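Local structure of glycosyl hydrolase (Aspergillus fumigatus, 2X8R) at residues A[135-140]-A[158-163]; A[179-184]-A[193-198]. The protein is a secreted family 25 lysozyme that probably hydrolyses the beta-1,4 linkages between N-acetylmuramic acid and N-acetylglucosamine in bacterial peptidoglycan. All coordinates share one frame; numbering follows the deposited sequence. Where two conformers were deposited one is given.

How the contacts relate
Followed from the N terminus, the chain first reaches contact 1, where strand 135-138 is joined by strand 159-162 after an excursion through helix 140-147; this closes a beta-alpha-beta unit. Contact 2 opens only afterwards, when strand 181-185 turns back through a short loop and pairs with strand 193-198 as a hairpin. The two loops are therefore in series, neither enclosing nor crossing the other. They meet between strands 159-162 and 181-185, parallel neighbours in the same curled sheet, and a hydrogen bond links Tyr-137 OH to Gln-183 OE1. Strand 193-198 continues the sheet by pairing antiparallel with strand 3-9, so the contacts connect the later parallel strands back to the N-terminal one.

Contact 1. Residues A[135-140]-A[158-163]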
loop_
_atom_site.group_PDB
_atom_site.type_symbol
_atom_site.label_atom_id
_atom_site.label_comp_id
_atom_site.label_asym_id
_atom_site.label_seq_id
_atom_site.Cartn_x
_atom_site.Cartn_y
_atom_site.Cartn_z
ATOM N N MET A 135 -4.031 -4.487 -0.050
ATOM C CA MET A 135 -3.567 -3.998 1.263
ATOM C C MET A 135 -4.104 -2.579 1.472
ATOM O O MET A 135 -4.346 -1.873 0.467
ATOM C CB MET A 135 -2.049 -4.009 1.348
ATOM C CG MET A 135 -1.520 -5.314 0.789
ATOM S SD MET A 135 0.202 -5.654 1.307
ATOM C CE MET A 135 0.993 -4.469 0.270
ATOM N N ILE A 136 -4.393 -2.204 2.717
ATOM C CA ILE A 136 -4.811 -0.840 3.022
ATOM C C ILE A 136 -3.682 -0.205 3.827
ATOM O O ILE A 136 -3.280 -0.738 4.887
ATOM C CB ILE A 136 -6.158 -0.790 3.816
ATOM C CG1 ILE A 136 -7.326 -1.208 2.877
ATOM C CG2 ILE A 136 -6.363 0.600 4.490
ATOM C CD1 ILE A 136 -8.715 -1.308 3.598
ATOM N N TYR A 137 -3.170 0.904 3.296
ATOM C CA TYR A 137 -2.115 1.693 3.951
ATOM C C TYR A 137 -2.736 2.954 4.552
ATOM O O TYR A 137 -3.360 3.754 3.836
ATOM C CB TYR A 137 -0.999 2.080 2.941
ATOM C CG TYR A 137 -0.037 3.165 3.432
ATOM C CD1 TYR A 137 -0.270 4.496 3.125
ATOM C CD2 TYR A 137 1.080 2.841 4.186
ATOM C CE1 TYR A 137 0.582 5.499 3.558
ATOM C CE2 TYR A 137 1.968 3.820 4.621
ATOM C CZ TYR A 137 1.706 5.157 4.300
ATOM O OH TYR A 137 2.557 6.181 4.696
ATOM N N THR A 138 -2.526 3.153 5.857
ATOM C CA THR A 138 -3.080 4.335 6.505
ATOM C C THR A 138 -2.371 4.560 7.837
ATOM O O THR A 138 -1.390 3.863 8.136
ATOM C CB THR A 138 -4.612 4.161 6.672
ATOM O OG1 THR A 138 -5.230 5.426 7.007
ATOM C CG2 THR A 138 -4.908 3.117 7.751
ATOM N N THR A 139 -2.798 5.586 8.566
ATOM C CA THR A 139 -2.377 5.724 9.953
ATOM C C THR A 139 -3.570 5.484 10.851
ATOM O O THR A 139 -4.715 5.661 10.434
ATOM C CB THR A 139 -1.775 7.112 10.289
ATOM O OG1 THR A 139 -2.789 8.121 10.157
ATOM C CG2 THR A 139 -0.594 7.468 9.339
ATOM N N ALA A 140 -3.313 5.149 12.119
ATOM C CA ALA A 140 -4.432 4.977 13.059
ATOM C C ALA A 140 -5.218 6.301 13.207
ATOM O O ALA A 140 -6.449 6.295 13.235
ATOM C CB ALA A 140 -3.926 4.468 14.416
ATOM N N PRO A 158 -5.088 -6.819 4.131
ATOM C CA PRO A 158 -3.894 -6.631 4.994
ATOM C C PRO A 158 -3.665 -5.163 5.360
ATOM O O PRO A 158 -3.807 -4.292 4.496
ATOM C CB PRO A 158 -2.731 -7.148 4.128
ATOM C CG PRO A 158 -3.449 -8.154 3.185
ATOM C CD PRO A 158 -4.738 -7.393 2.826
ATOM N N LEU A 159 -3.358 -4.886 6.630
ATOM C CA LEU A 159 -3.140 -3.491 7.033
ATOM C C LEU A 159 -1.653 -3.141 6.934
ATOM O O LEU A 159 -0.811 -3.894 7.435
ATOM C CB LEU A 159 -3.596 -3.274 8.497
ATOM C CG LEU A 159 -3.244 -1.926 9.154
ATOM C CD1 LEU A 159 -4.136 -0.821 8.520
ATOM C CD2 LEU A 159 -3.527 -2.122 10.642
ATOM N N VAL A 160 -1.351 -1.997 6.317
ATOM C CA VAL A 160 -0.009 -1.485 6.220
ATOM C C VAL A 160 -0.097 -0.227 7.064
ATOM O O VAL A 160 -0.750 0.763 6.672
ATOM C CB VAL A 160 0.434 -1.133 4.751
ATOM C CG1 VAL A 160 1.931 -0.636 4.740
ATOM C CG2 VAL A 160 0.230 -2.352 3.835
ATOM N N LEU A 161 0.556 -0.259 8.220
ATOM C CA LEU A 161 0.338 0.797 9.216
ATOM C C LEU A 161 1.527 1.702 9.396
ATOM O O LEU A 161 2.608 1.248 9.755
ATOM C CB LEU A 161 -0.057 0.151 10.564
ATOM C CG LEU A 161 -0.449 1.022 11.757
ATOM C CD1 LEU A 161 -1.587 1.982 11.394
ATOM C CD2 LEU A 161 -0.879 0.091 12.951
ATOM N N ALA A 162 1.339 3.003 9.151
ATOM C CA ALA A 162 2.465 3.935 9.261
ATOM C C ALA A 162 2.487 4.515 10.665
ATOM O O ALA A 162 1.469 5.058 11.113
ATOM C CB ALA A 162 2.390 5.047 8.209
ATOM N N ALA A 163 3.624 4.385 11.343
ATOM C CA ALA A 163 3.813 4.923 12.703
ATOM C C ALA A 163 5.315 4.962 12.910
ATOM O O ALA A 163 5.958 3.907 13.084
ATOM C CB ALA A 163 3.075 4.050 13.777
HETATM O O HOH W 1 -0.631 4.921 13.023
#
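Tyr-137 and Val-160 stand side by side on one face of two neighbouring parallel strands, and one valine methyl, CG1, meets the tyrosine ring at its edge, in the ring plane and 3.6 Å from Tyr-137 CD2. The tyrosine has CG opposite its backbone N (chi1 166°), which sends the ring obliquely off the sheet and forward to Ala-162, whose CB is 3.7 Å from Tyr-137 OH. That hydroxyl is hydrogen-bonded to Gln-183. The other valine methyl, CG2, reaches back to Met-135 CB at 3.8 Å. Met-135 in turn crosses Pro-158 at about a right angle, its CG 4.0 Å from Pro-158 CB, before its chain bends away at the thioether.

Four backbone hydrogen bonds hold the register. Ile-136 N donates to Pro-158 O (2.8 Å), and Val-160 N to Ile-136 O (2.7 Å). Thr-138 N to Val-160 O and Ala-162 N to Thr-138 O complete the ladder. On the other face, Leu-161 holds CG anti to its N (chi1 -175°), bringing CD1 to within 3.7 Å of Ala-140 N at the start of helix 140-147. Thr-139 OG1 caps that helix at Trp-142 N, while its CG2 packs 3.6 Å from Ala-162 O. A water accepts from Ala-140 N and donates to Ala-162 O, extending the pairing past the last direct bond.

Four N-H to O bonds and one water thus link the two backbones of this beta-alpha-beta unit, with mainly apolar side-chain contact beside them; the Tyr-137 side chain also touches Asp-97 and Glu-99, which probably form the family's DXE motif.

Contact 2. Residues A[179-184]-A[193-198]; sequences WTIWQN and DSDKFN
Trp-179 offers Asn-198 both its carbonyl and its ring. Asn-198 ND2 donates to Trp-179 O at 3.0 Å, and the same nitrogen sits 3.6 Å above the centre of the indole, with amide and ring planes 21° apart. Trp-182 CB lies against the opposite face. Thr-180 accepts from Asn-198 N through its O (2.8 Å), while its CG2, anti to the backbone N (chi1 -60° for OG1), touches Phe-197 CE1 at 3.8 Å. Ile-181 follows in a non-hydrogen-bonded pair with Phe-197, both side chains on one face of the hairpin. Trp-182 and Lys-196 form the hydrogen-bonded pair, exchanging two N-H to O bonds; the indole NE1 turns instead to Ala-163 O. Gln-183 runs extended beside Asp-195, its CB 3.2 Å from Asp-195 OD1; its OE1 is also hydrogen-bonded to Tyr-164 OH, and a water bridges NE2 to OD2 of Asp-193 in one of that residue's conformers. Asn-184 N bonds Ser-194 O at 3.0 Å, and its CB covers the centre of the Trp-182 ring.

The aromatic end of the hairpin is thus held by the Asn-198 amide, and the far end by Gln-183 among carboxylates: bonds at OE1 and from NE2 to Asp-8, which lies close to Asp-195, fix how its amide is turned.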
loop_
_atom_site.group_PDB
_atom_site.type_symbol
_atom_site.label_atom_id
_atom_site.label_comp_id
_atom_site.label_asym_id
_atom_site.label_seq_id
_atom_site.Cartn_x
_atom_site.Cartn_y
_atom_site.Cartn_z
ATOM N N TRP A 179 -1.031 -5.408 12.397
ATOM C CA TRP A 179 -0.582 -4.977 11.074
ATOM C C TRP A 179 0.056 -6.138 10.352
ATOM O O TRP A 179 0.664 -7.032 10.980
ATOM C CB TRP A 179 0.422 -3.806 11.231
ATOM C CG TRP A 179 1.470 -4.043 12.325
ATOM C CD1 TRP A 179 1.346 -3.756 13.680
ATOM C CD2 TRP A 179 2.793 -4.594 12.156
ATOM N NE1 TRP A 179 2.498 -4.082 14.323
ATOM C CE2 TRP A 179 3.404 -4.592 13.423
ATOM C CE3 TRP A 179 3.537 -5.020 11.043
ATOM C CZ2 TRP A 179 4.721 -5.069 13.629
ATOM C CZ3 TRP A 179 4.848 -5.501 11.235
ATOM C CH2 TRP A 179 5.426 -5.514 12.521
ATOM N N THR A 180 -0.069 -6.140 9.027
ATOM C CA THR A 180 0.688 -7.052 8.159
ATOM C C THR A 180 2.044 -6.436 7.801
ATOM O O THR A 180 3.040 -7.124 7.824
ATOM C CB THR A 180 -0.103 -7.413 6.905
ATOM O OG1 THR A 180 -1.335 -8.057 7.274
ATOM C CG2 THR A 180 0.699 -8.331 5.966
ATOM N N ILE A 181 2.060 -5.130 7.502
ATOM C CA ILE A 181 3.289 -4.372 7.235
ATOM C C ILE A 181 3.270 -3.096 8.073
ATOM O O ILE A 181 2.243 -2.427 8.153
ATOM C CB ILE A 181 3.368 -3.901 5.763
ATOM C CG1 ILE A 181 3.191 -5.063 4.804
ATOM C CG2 ILE A 181 4.696 -3.175 5.486
ATOM C CD1 ILE A 181 4.204 -6.088 4.950
ATOM N N TRP A 182 4.412 -2.747 8.663
ATOM C CA TRP A 182 4.534 -1.538 9.482
ATOM C C TRP A 182 5.481 -0.623 8.740
ATOM O O TRP A 182 6.610 -1.023 8.445
ATOM C CB TRP A 182 5.172 -1.960 10.823
ATOM C CG TRP A 182 5.666 -0.839 11.666
ATOM C CD1 TRP A 182 5.158 0.440 11.723
ATOM C CD2 TRP A 182 6.737 -0.893 12.636
ATOM N NE1 TRP A 182 5.854 1.181 12.666
ATOM C CE2 TRP A 182 6.847 0.400 13.205
ATOM C CE3 TRP A 182 7.645 -1.884 13.023
ATOM C CZ2 TRP A 182 7.804 0.719 14.174
ATOM C CZ3 TRP A 182 8.601 -1.576 13.989
ATOM C CH2 TRP A 182 8.672 -0.269 14.561
ATOM N N GLN A 183 5.011 0.574 8.386
ATOM C CA GLN A 183 5.920 1.550 7.799
ATOM C C GLN A 183 6.539 2.332 8.924
ATOM O O GLN A 183 5.866 3.121 9.624
ATOM C CB GLN A 183 5.197 2.449 6.794
ATOM C CG GLN A 183 6.152 3.382 6.004
ATOM C CD GLN A 183 5.383 4.382 5.234
ATOM O OE1 GLN A 183 4.811 5.316 5.815
ATOM N NE2 GLN A 183 5.273 4.160 3.917
ATOM N N ASN A 184 7.811 2.020 9.177
ATOM C CA ASN A 184 8.426 2.431 10.418
ATOM C C ASN A 184 9.229 3.733 10.330
ATOM O O ASN A 184 9.596 4.293 11.372
ATOM C CB ASN A 184 9.273 1.289 10.993
ATOM C CG ASN A 184 10.484 1.002 10.166
ATOM O OD1 ASN A 184 10.379 0.569 9.035
ATOM N ND2 ASN A 184 11.667 1.268 10.728
ATOM N N ASP A 193 10.410 5.052 1.862
ATOM C CA ASP A 193 10.023 4.754 3.238
ATOM C C ASP A 193 10.463 3.336 3.611
ATOM O O ASP A 193 10.489 2.452 2.754
ATOM C CB ASP A 193 8.504 4.845 3.381
ATOM C CG ASP A 193 7.939 6.176 2.901
ATOM O OD1 ASP A 193 8.262 7.241 3.484
ATOM O OD2 ASP A 193 7.095 6.141 1.995
ATOM N N SER A 194 10.793 3.118 4.881
ATOM C CA SER A 194 11.121 1.774 5.388
ATOM C C SER A 194 9.848 1.024 5.773
ATOM O O SER A 194 8.972 1.592 6.409
ATOM C CB SER A 194 12.016 1.908 6.641
ATOM O OG SER A 194 12.295 0.661 7.218
ATOM N N ASP A 195 9.794 -0.276 5.454
ATOM C CA ASP A 195 8.651 -1.122 5.809
ATOM C C ASP A 195 9.099 -2.434 6.407
ATOM O O ASP A 195 10.155 -2.923 6.070
ATOM C CB ASP A 195 7.820 -1.468 4.578
ATOM C CG ASP A 195 7.173 -0.277 3.997
ATOM O OD1 ASP A 195 6.300 0.286 4.659
ATOM O OD2 ASP A 195 7.565 0.138 2.880
ATOM N N LYS A 196 8.293 -2.975 7.313
ATOM C CA LYS A 196 8.592 -4.268 7.954
ATOM C C LYS A 196 7.410 -5.197 7.842
ATOM O O LYS A 196 6.335 -4.886 8.329
ATOM C CB LYS A 196 8.894 -4.040 9.454
ATOM C CG LYS A 196 10.015 -3.069 9.689
ATOM C CD LYS A 196 11.288 -3.525 9.039
ATOM C CE LYS A 196 12.338 -3.967 10.067
ATOM N NZ LYS A 196 12.971 -2.776 10.682
ATOM N N PHE A 197 7.599 -6.362 7.237
ATOM C CA PHE A 197 6.520 -7.323 7.149
ATOM C C PHE A 197 6.471 -8.113 8.453
ATOM O O PHE A 197 7.520 -8.481 8.959
ATOM C CB PHE A 197 6.742 -8.245 5.935
ATOM C CG PHE A 197 5.865 -9.469 5.964
ATOM C CD1 PHE A 197 4.540 -9.419 5.495
ATOM C CD2 PHE A 197 6.335 -10.663 6.504
ATOM C CE1 PHE A 197 3.698 -10.549 5.567
ATOM C CE2 PHE A 197 5.482 -11.801 6.599
ATOM C CZ PHE A 197 4.161 -11.724 6.132
ATOM N N ASN A 198 5.269 -8.412 8.944
ATOM C CA ASN A 198 5.095 -9.078 10.267
ATOM C C ASN A 198 5.175 -10.592 10.093
ATOM O O ASN A 198 4.150 -11.266 9.898
ATOM C CB ASN A 198 3.733 -8.689 10.835
ATOM C CG ASN A 198 3.624 -8.870 12.354
ATOM O OD1 ASN A 198 4.442 -9.551 13.004
ATOM N ND2 ASN A 198 2.573 -8.301 12.913
HETATM O O HOH W 2 4.183 5.619 1.739
#